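Local coordinates for protein putative sarcosine dimethylglycine methyltransferase (Galdieria sulphuraria, PDB 2O57) that probably transfers a methyl group from S-adenosylmethionine to sarcosine or dimethylglycine, at residues 67-72 / 232-237; 45-50 / 156-161; 55-58 / 64-67. All coordinates share one frame; numbering follows the deposited sequence.

In the fold
Contacts 1 and 3 share helix 59-76 and Asp-67, while contact 2 joins the neighbouring 45-50 loop to the end of strand 151-157. Contacts 1 and 2, centres about 9 Å apart, both reach the Rossmann-like methyltransferase sheet, contact 1 at strand 226-233, outermost within this chain. The centre of contact 3 is about 11 Å from that of contact 1 and about 12 Å from that of contact 2. Along the chain, contact 3 is nested inside the loop closed by contact 2, and contacts 1 and 2 interleave. Val-47 O and Leu-49 O bond to Thr-66 OG1 and Arg-65 NH1, Gly-48 O to Ser-237 OG, and Gln-157 NE2 to Asp-67 OD1, tying the loop to two helices. All three contacts touch the second subunit.

Contact 1. Residues 67-72 / 232-237; sequences DEWLAS and FSRPDS
In the outermost strand of the methyltransferase sheet within this chain, where strand 226-233 turns into helix 235-251, Phe-232 and Arg-234 meet Trp-69 of helix 59-76 in a T-shaped aromatic pair combined with a cation-pi contact. The indole edge points into the Phe-232 face: Trp-69 CZ2 stands over the centre of that ring, 3.4 Å from Phe-232 CG, with the six-membered ring of Trp-69 and the phenyl plane at 85° and their centroids 4.8 Å apart. The Arg-234 guanidinium stands steeply tilted over one indole face, the planes 73° apart; its CZ is 4.3 Å from the centroid of the Trp-69 six-membered ring, and NH2, offset toward the rim, is 3.3 Å from Trp-69 CE2. CG of Trp-69 is anti to the backbone N (chi1 162°), which swings the indole out so that its CZ2 edge meets Phe-232 while one face turns to Arg-234. Trp-69 NE1 donates to Glu-73 of its own helix. Phe-232 and Ser-233 also pair with a strand of the second subunit, carrying the sheet across the interface. Arg-234 NE is buried without a partner in the model; Glu-73 of the second subunit, salt-bridged to Arg-234 NH1, is probably the main counter-charge, the indole face adding a little.

Contact 2. Residues 45-50 / 156-161; sequences IHVGLY and SQDAFL
The imidazole of His-46 has one face against the side chain of Gln-157, whose CB lies 3.7 Å from the ring centroid, almost directly over the ring, in a CH-pi contact displaced toward the rim. Over the same ring, Gln-157 OE1 comes within 3.3 Å of His-46 CE1; it is equally close to ND1, but the angle is too poor for a hydrogen bond, and amide and ring planes are 35° apart. Asp-158 OD2 approaches the ring obliquely and touches its stem, 3.3 Å from His-46 CB. The same oxygen accepts the one hydrogen bond between the segments, from Val-47 N at 3.1 Å, nearly straight at 175° and met nearly along the C-O axis. Val-47 CG2 adds a contact of 3.5 Å to Asp-158 OD2. The chi1 of -57° at Asp-158, with CG anti to the carbonyl carbon, carries the carboxylate across to the loop. An alanine in place of His-46 would probably leave Gln-157 CB without its ring and open a gap over that side chain. The other polar ends are held elsewhere: Gln-157 NE2 bonds to Asp-67, and Asp-158 OD1 to Thr-186 and Trp-286. The loop thus packs on the C-terminal end of a central parallel strand of the Rossmann-like sheet, the side where such methyltransferases bind their cofactor; His-46 lies near, without touching, a probable glycine-rich motif. The 45-50 loop follows helix 27-40 and precedes helix 59-76 in the chain; strand 181-190 lies beside Asp-158, helix 235-251 touches Val-47 through His-241, and His-46 N is hydrogen-bonded to Ser-63 OG of helix 59-76.

Contact 3. Residues 55-58 / 64-67; sequences DQDE and LRTD
Asp-57 and Arg-65 face one another in a bidentate, end-on salt bridge, each carboxylate oxygen taking one terminal nitrogen of the guanidinium. Arg-65 NH1 donates to Asp-57 OD2 at 2.7 Å, using the syn lone pair of that oxygen, with an angle of 158°. The second bond, from Arg-65 NH2 to Asp-57 OD1, is 3.0 Å long and straighter, at 169°; OD1 is met on its syn side, somewhat out of the carboxylate plane. The two flat groups are nearly coplanar, their planes 29° apart, and the carboxylate sits at the guanidinium edge. Extended from CG to NE, the Arg-65 chain reaches out from helix 59-76 toward the preceding loop. A second shell fixes the pair: NH1 also donates to Leu-49 O, while Asp-57 OD2 accepts from Lys-51 N, so both ends of the shorter bond are tied to the 45-50 loop and its continuation. Tyr-50 packs on Asp-57, and Met-76 of the second subunit on Arg-65. Two bonds from one group to another restrict rotation of both, and the opposed charges, probably neutralising each other, bind the loop just before the helix to the helix's second turn.

Contact 1. Residues 67-72 / 232-237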
loop_
_atom_site.group_PDB
_atom_site.type_symbol
_atom_site.label_atom_id
_atom_site.label_comp_id
_atom_site.label_asym_id
_atom_site.label_seq_id
_atom_site.Cartn_x
_atom_site.Cartn_y
_atom_site.Cartn_z
ATOM N N ASP A 67 10.101 -1.381 7.501
ATOM C CA ASP A 67 10.950 -2.513 7.097
ATOM C C ASP A 67 10.198 -3.862 7.189
ATOM O O ASP A 67 10.276 -4.687 6.278
ATOM C CB ASP A 67 12.207 -2.591 7.975
ATOM C CG ASP A 67 13.066 -1.383 7.839
ATOM O OD1 ASP A 67 12.920 -0.665 6.820
ATOM O OD2 ASP A 67 13.886 -1.149 8.760
ATOM N N GLU A 68 9.447 -4.046 8.277
ATOM C CA GLU A 68 8.585 -5.234 8.466
ATOM C C GLU A 68 7.522 -5.301 7.380
ATOM O O GLU A 68 7.270 -6.372 6.834
ATOM C CB GLU A 68 7.891 -5.219 9.835
ATOM C CG GLU A 68 8.837 -5.420 11.030
ATOM C CD GLU A 68 9.369 -6.843 11.182
ATOM O OE1 GLU A 68 8.871 -7.778 10.504
ATOM O OE2 GLU A 68 10.283 -7.030 12.022
ATOM N N TRP A 69 6.879 -4.164 7.092
ATOM C CA TRP A 69 5.817 -4.115 6.054
ATOM C C TRP A 69 6.401 -4.472 4.680
ATOM O O TRP A 69 5.873 -5.337 3.981
ATOM C CB TRP A 69 5.120 -2.721 5.991
ATOM C CG TRP A 69 4.371 -2.497 4.686
ATOM C CD1 TRP A 69 3.255 -3.180 4.246
ATOM C CD2 TRP A 69 4.703 -1.556 3.643
ATOM N NE1 TRP A 69 2.889 -2.719 2.997
ATOM C CE2 TRP A 69 3.745 -1.718 2.613
ATOM C CE3 TRP A 69 5.711 -0.587 3.492
ATOM C CZ2 TRP A 69 3.770 -0.960 1.447
ATOM C CZ3 TRP A 69 5.747 0.174 2.320
ATOM C CH2 TRP A 69 4.770 -0.017 1.307
ATOM N N LEU A 70 7.482 -3.805 4.283
ATOM C CA LEU A 70 8.040 -4.028 2.944
ATOM C C LEU A 70 8.528 -5.469 2.793
ATOM O O LEU A 70 8.286 -6.085 1.769
ATOM C CB LEU A 70 9.176 -3.056 2.586
ATOM C CG LEU A 70 9.556 -3.001 1.079
ATOM C CD1 LEU A 70 8.409 -2.339 0.217
ATOM C CD2 LEU A 70 10.835 -2.136 0.933
ATOM N N ALA A 71 9.170 -5.990 3.833
ATOM C CA ALA A 71 9.667 -7.356 3.839
ATOM C C ALA A 71 8.484 -8.340 3.766
ATOM O O ALA A 71 8.548 -9.332 3.072
ATOM C CB ALA A 71 10.512 -7.605 5.055
ATOM N N SER A 72 7.386 -8.019 4.451
ATOM C CA SER A 72 6.199 -8.865 4.393
ATOM C C SER A 72 5.598 -8.909 2.986
ATOM O O SER A 72 5.200 -9.972 2.525
ATOM C CB SER A 72 5.171 -8.413 5.446
ATOM O OG SER A 72 4.010 -9.227 5.398
ATOM N N PHE A 232 1.483 1.544 -3.616
ATOM C CA PHE A 232 1.086 2.105 -2.348
ATOM C C PHE A 232 1.445 3.582 -2.407
ATOM O O PHE A 232 2.509 3.955 -2.924
ATOM C CB PHE A 232 1.867 1.435 -1.181
ATOM C CG PHE A 232 1.748 -0.078 -1.131
ATOM C CD1 PHE A 232 0.797 -0.695 -0.312
ATOM C CD2 PHE A 232 2.592 -0.891 -1.886
ATOM C CE1 PHE A 232 0.679 -2.108 -0.277
ATOM C CE2 PHE A 232 2.462 -2.287 -1.869
ATOM C CZ PHE A 232 1.521 -2.897 -1.064
ATOM N N SER A 233 0.546 4.428 -1.924
ATOM C CA SER A 233 0.831 5.867 -1.823
ATOM C C SER A 233 0.436 6.238 -0.408
ATOM O O SER A 233 -0.719 6.008 0.002
ATOM C CB SER A 233 0.035 6.655 -2.876
ATOM O OG SER A 233 0.121 8.063 -2.642
ATOM N N ARG A 234 1.403 6.738 0.358
ATOM C CA ARG A 234 1.154 7.078 1.749
ATOM C C ARG A 234 1.571 8.519 1.990
ATOM O O ARG A 234 2.644 8.739 2.579
ATOM C CB ARG A 234 1.947 6.146 2.656
ATOM C CG ARG A 234 1.527 4.658 2.518
ATOM C CD ARG A 234 2.423 3.787 3.384
ATOM N NE ARG A 234 2.227 2.349 3.177
ATOM C CZ ARG A 234 1.419 1.607 3.924
ATOM N NH1 ARG A 234 0.710 2.157 4.938
ATOM N NH2 ARG A 234 1.345 0.300 3.678
ATOM N N PRO A 235 0.740 9.501 1.553
ATOM C CA PRO A 235 1.114 10.900 1.866
ATOM C C PRO A 235 1.045 11.188 3.376
ATOM O O PRO A 235 1.771 12.062 3.868
ATOM C CB PRO A 235 0.104 11.736 1.070
ATOM C CG PRO A 235 -1.095 10.810 0.885
ATOM C CD PRO A 235 -0.518 9.420 0.762
ATOM N N ASP A 236 0.244 10.419 4.124
ATOM C CA ASP A 236 0.280 10.515 5.579
ATOM C C ASP A 236 1.648 10.213 6.191
ATOM O O ASP A 236 2.103 10.964 7.036
ATOM C CB ASP A 236 -0.879 9.752 6.285
ATOM C CG ASP A 236 -0.872 8.229 6.042
ATOM O OD1 ASP A 236 -0.071 7.664 5.229
ATOM O OD2 ASP A 236 -1.741 7.594 6.688
ATOM N N SER A 237 2.286 9.125 5.773
ATOM C CA SER A 237 3.630 8.781 6.206
ATOM C C SER A 237 4.641 9.882 5.859
ATOM O O SER A 237 5.498 10.212 6.687
ATOM C CB SER A 237 4.083 7.424 5.627
ATOM O OG SER A 237 3.540 6.347 6.410
#

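Contact 2. Residues 45-50 / 156-161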
loop_
_atom_site.group_PDB
_atom_site.type_symbol
_atom_site.label_atom_id
_atom_site.label_comp_id
_atom_site.label_asym_id
_atom_site.label_seq_id
_atom_site.Cartn_x
_atom_site.Cartn_y
_atom_site.Cartn_z
ATOM N N ILE A 45 17.492 4.620 8.916
ATOM C CA ILE A 45 16.135 5.187 8.911
ATOM C C ILE A 45 15.620 5.505 7.500
ATOM O O ILE A 45 16.314 6.150 6.680
ATOM C CB ILE A 45 16.124 6.513 9.757
ATOM C CG1 ILE A 45 16.570 6.239 11.195
ATOM C CG2 ILE A 45 14.730 7.272 9.691
ATOM C CD1 ILE A 45 15.615 5.276 12.009
ATOM N N HIS A 46 14.364 5.144 7.251
ATOM C CA HIS A 46 13.673 5.539 6.034
ATOM C C HIS A 46 12.279 5.992 6.456
ATOM O O HIS A 46 11.948 5.914 7.652
ATOM C CB HIS A 46 13.573 4.376 5.021
ATOM C CG HIS A 46 14.900 3.746 4.712
ATOM N ND1 HIS A 46 15.390 2.675 5.425
ATOM C CD2 HIS A 46 15.866 4.086 3.825
ATOM C CE1 HIS A 46 16.587 2.349 4.964
ATOM N NE2 HIS A 46 16.905 3.194 3.993
ATOM N N VAL A 47 11.489 6.466 5.491
ATOM C CA VAL A 47 10.153 6.993 5.814
ATOM C C VAL A 47 9.371 5.935 6.582
ATOM O O VAL A 47 9.317 4.813 6.163
ATOM C CB VAL A 47 9.415 7.509 4.589
ATOM C CG1 VAL A 47 8.028 8.042 4.962
ATOM C CG2 VAL A 47 10.247 8.658 3.908
ATOM N N GLY A 48 8.814 6.318 7.732
ATOM C CA GLY A 48 8.199 5.397 8.661
ATOM C C GLY A 48 6.698 5.206 8.475
ATOM O O GLY A 48 6.033 6.013 7.822
ATOM N N LEU A 49 6.189 4.135 9.075
ATOM C CA LEU A 49 4.752 3.928 9.234
ATOM C C LEU A 49 4.422 4.299 10.704
ATOM O O LEU A 49 4.840 3.612 11.639
ATOM C CB LEU A 49 4.370 2.474 8.886
ATOM C CG LEU A 49 4.573 1.960 7.439
ATOM C CD1 LEU A 49 4.166 0.454 7.400
ATOM C CD2 LEU A 49 3.749 2.831 6.448
ATOM N N TYR A 50 3.722 5.421 10.896
ATOM C CA TYR A 50 3.488 6.017 12.236
ATOM C C TYR A 50 2.133 5.643 12.868
ATOM O O TYR A 50 1.129 5.499 12.175
ATOM C CB TYR A 50 3.655 7.545 12.205
ATOM C CG TYR A 50 5.107 7.901 11.969
ATOM C CD1 TYR A 50 5.979 8.089 13.062
ATOM C CD2 TYR A 50 5.612 8.023 10.670
ATOM C CE1 TYR A 50 7.338 8.389 12.882
ATOM C CE2 TYR A 50 7.002 8.303 10.464
ATOM C CZ TYR A 50 7.846 8.499 11.569
ATOM O OH TYR A 50 9.184 8.759 11.347
ATOM N N SER A 156 15.041 -1.598 -2.493
ATOM C CA SER A 156 15.595 -0.233 -2.530
ATOM C C SER A 156 14.672 0.723 -1.778
ATOM O O SER A 156 13.546 0.968 -2.203
ATOM C CB SER A 156 15.768 0.209 -3.990
ATOM O OG SER A 156 16.397 1.478 -4.056
ATOM N N GLN A 157 15.154 1.302 -0.697
ATOM C CA GLN A 157 14.333 2.196 0.122
ATOM C C GLN A 157 14.815 3.635 0.014
ATOM O O GLN A 157 15.935 3.968 0.465
ATOM C CB GLN A 157 14.382 1.757 1.574
ATOM C CG GLN A 157 13.587 0.494 1.850
ATOM C CD GLN A 157 13.750 0.069 3.312
ATOM O OE1 GLN A 157 14.857 -0.187 3.781
ATOM N NE2 GLN A 157 12.660 0.001 4.020
ATOM N N ASP A 158 13.986 4.448 -0.640
ATOM C CA ASP A 158 14.146 5.919 -0.732
ATOM C C ASP A 158 15.434 6.341 -1.437
ATOM O O ASP A 158 15.939 7.425 -1.209
ATOM C CB ASP A 158 14.062 6.556 0.671
ATOM C CG ASP A 158 12.739 6.218 1.389
ATOM O OD1 ASP A 158 11.793 5.724 0.718
ATOM O OD2 ASP A 158 12.660 6.475 2.606
ATOM N N ALA A 159 15.944 5.482 -2.303
ATOM C CA ALA A 159 17.205 5.765 -3.006
ATOM C C ALA A 159 17.025 6.339 -4.413
ATOM O O ALA A 159 17.906 7.050 -4.906
ATOM C CB ALA A 159 18.030 4.500 -3.079
ATOM N N PHE A 160 15.945 5.957 -5.097
ATOM C CA PHE A 160 15.745 6.333 -6.524
ATOM C C PHE A 160 15.496 7.847 -6.645
ATOM O O PHE A 160 15.793 8.439 -7.684
ATOM C CB PHE A 160 14.534 5.585 -7.117
ATOM C CG PHE A 160 14.781 4.118 -7.505
ATOM C CD1 PHE A 160 15.844 3.353 -6.979
ATOM C CD2 PHE A 160 13.928 3.510 -8.423
ATOM C CE1 PHE A 160 16.017 2.000 -7.347
ATOM C CE2 PHE A 160 14.092 2.181 -8.797
ATOM C CZ PHE A 160 15.154 1.417 -8.254
ATOM N N LEU A 161 14.985 8.462 -5.569
ATOM C CA LEU A 161 14.727 9.912 -5.503
ATOM C C LEU A 161 15.861 10.744 -6.125
ATOM O O LEU A 161 15.600 11.671 -6.899
ATOM C CB LEU A 161 14.471 10.377 -4.035
ATOM C CG LEU A 161 14.324 11.891 -3.745
ATOM C CD1 LEU A 161 13.098 12.426 -4.425
ATOM C CD2 LEU A 161 14.215 12.174 -2.261
#

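Contact 3. Residues 55-58 / 64-67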
loop_
_atom_site.group_PDB
_atom_site.type_symbol
_atom_site.label_atom_id
_atom_site.label_comp_id
_atom_site.label_asym_id
_atom_site.label_seq_id
_atom_site.Cartn_x
_atom_site.Cartn_y
_atom_site.Cartn_z
ATOM N N ASP A 55 2.795 12.265 17.655
ATOM C CA ASP A 55 3.777 13.032 18.459
ATOM C C ASP A 55 4.405 12.144 19.555
ATOM O O ASP A 55 5.556 12.378 19.955
ATOM C CB ASP A 55 3.131 14.296 19.045
ATOM C CG ASP A 55 2.261 13.991 20.226
ATOM O OD1 ASP A 55 1.103 13.581 20.031
ATOM O OD2 ASP A 55 2.755 14.135 21.361
ATOM N N GLN A 56 3.685 11.092 19.974
ATOM C CA GLN A 56 4.169 10.115 20.976
ATOM C C GLN A 56 4.960 8.929 20.396
ATOM O O GLN A 56 5.623 8.182 21.148
ATOM C CB GLN A 56 3.006 9.532 21.783
ATOM C CG GLN A 56 2.238 10.509 22.635
ATOM C CD GLN A 56 3.140 11.220 23.603
ATOM O OE1 GLN A 56 3.822 10.593 24.417
ATOM N NE2 GLN A 56 3.182 12.533 23.499
ATOM N N ASP A 57 4.870 8.747 19.081
ATOM C CA ASP A 57 5.507 7.619 18.405
ATOM C C ASP A 57 6.994 7.920 18.199
ATOM O O ASP A 57 7.418 9.057 18.288
ATOM C CB ASP A 57 4.791 7.347 17.073
ATOM C CG ASP A 57 5.019 5.928 16.547
ATOM O OD1 ASP A 57 5.475 5.058 17.295
ATOM O OD2 ASP A 57 4.714 5.682 15.372
ATOM N N GLU A 58 7.808 6.902 18.017
ATOM C CA GLU A 58 9.222 7.159 17.776
ATOM C C GLU A 58 9.581 6.837 16.324
ATOM O O GLU A 58 9.050 5.892 15.728
ATOM C CB GLU A 58 10.099 6.329 18.736
ATOM C CG GLU A 58 9.790 6.472 20.240
ATOM C CD GLU A 58 10.316 7.746 20.859
ATOM O OE1 GLU A 58 10.839 8.625 20.109
ATOM O OE2 GLU A 58 10.207 7.862 22.119
ATOM N N LEU A 64 11.178 0.890 11.534
ATOM C CA LEU A 64 11.076 -0.589 11.634
ATOM C C LEU A 64 9.758 -1.156 11.149
ATOM O O LEU A 64 9.746 -2.219 10.526
ATOM C CB LEU A 64 11.303 -1.101 13.068
ATOM C CG LEU A 64 12.733 -1.025 13.538
ATOM C CD1 LEU A 64 12.744 -1.107 15.057
ATOM C CD2 LEU A 64 13.568 -2.160 12.888
ATOM N N ARG A 65 8.652 -0.448 11.401
ATOM C CA ARG A 65 7.324 -0.872 10.847
ATOM C C ARG A 65 7.381 -0.892 9.309
ATOM O O ARG A 65 6.932 -1.852 8.667
ATOM C CB ARG A 65 6.198 0.029 11.304
ATOM C CG ARG A 65 5.877 -0.072 12.811
ATOM C CD ARG A 65 4.556 0.601 13.195
ATOM N NE ARG A 65 4.558 0.915 14.615
ATOM C CZ ARG A 65 4.774 2.128 15.130
ATOM N NH1 ARG A 65 4.924 3.189 14.351
ATOM N NH2 ARG A 65 4.793 2.289 16.454
ATOM N N THR A 66 8.000 0.143 8.719
ATOM C CA THR A 66 8.203 0.167 7.269
ATOM C C THR A 66 9.001 -1.054 6.801
ATOM O O THR A 66 8.626 -1.698 5.813
ATOM C CB THR A 66 8.931 1.450 6.840
ATOM O OG1 THR A 66 8.005 2.512 6.865
ATOM C CG2 THR A 66 9.542 1.335 5.396
ATOM N N ASP A 67 10.101 -1.381 7.501
ATOM C CA ASP A 67 10.950 -2.513 7.097
ATOM C C ASP A 67 10.198 -3.862 7.189
ATOM O O ASP A 67 10.276 -4.687 6.278
ATOM C CB ASP A 67 12.207 -2.591 7.975
ATOM C CG ASP A 67 13.066 -1.383 7.839
ATOM O OD1 ASP A 67 12.920 -0.665 6.820
ATOM O OD2 ASP A 67 13.886 -1.149 8.760
#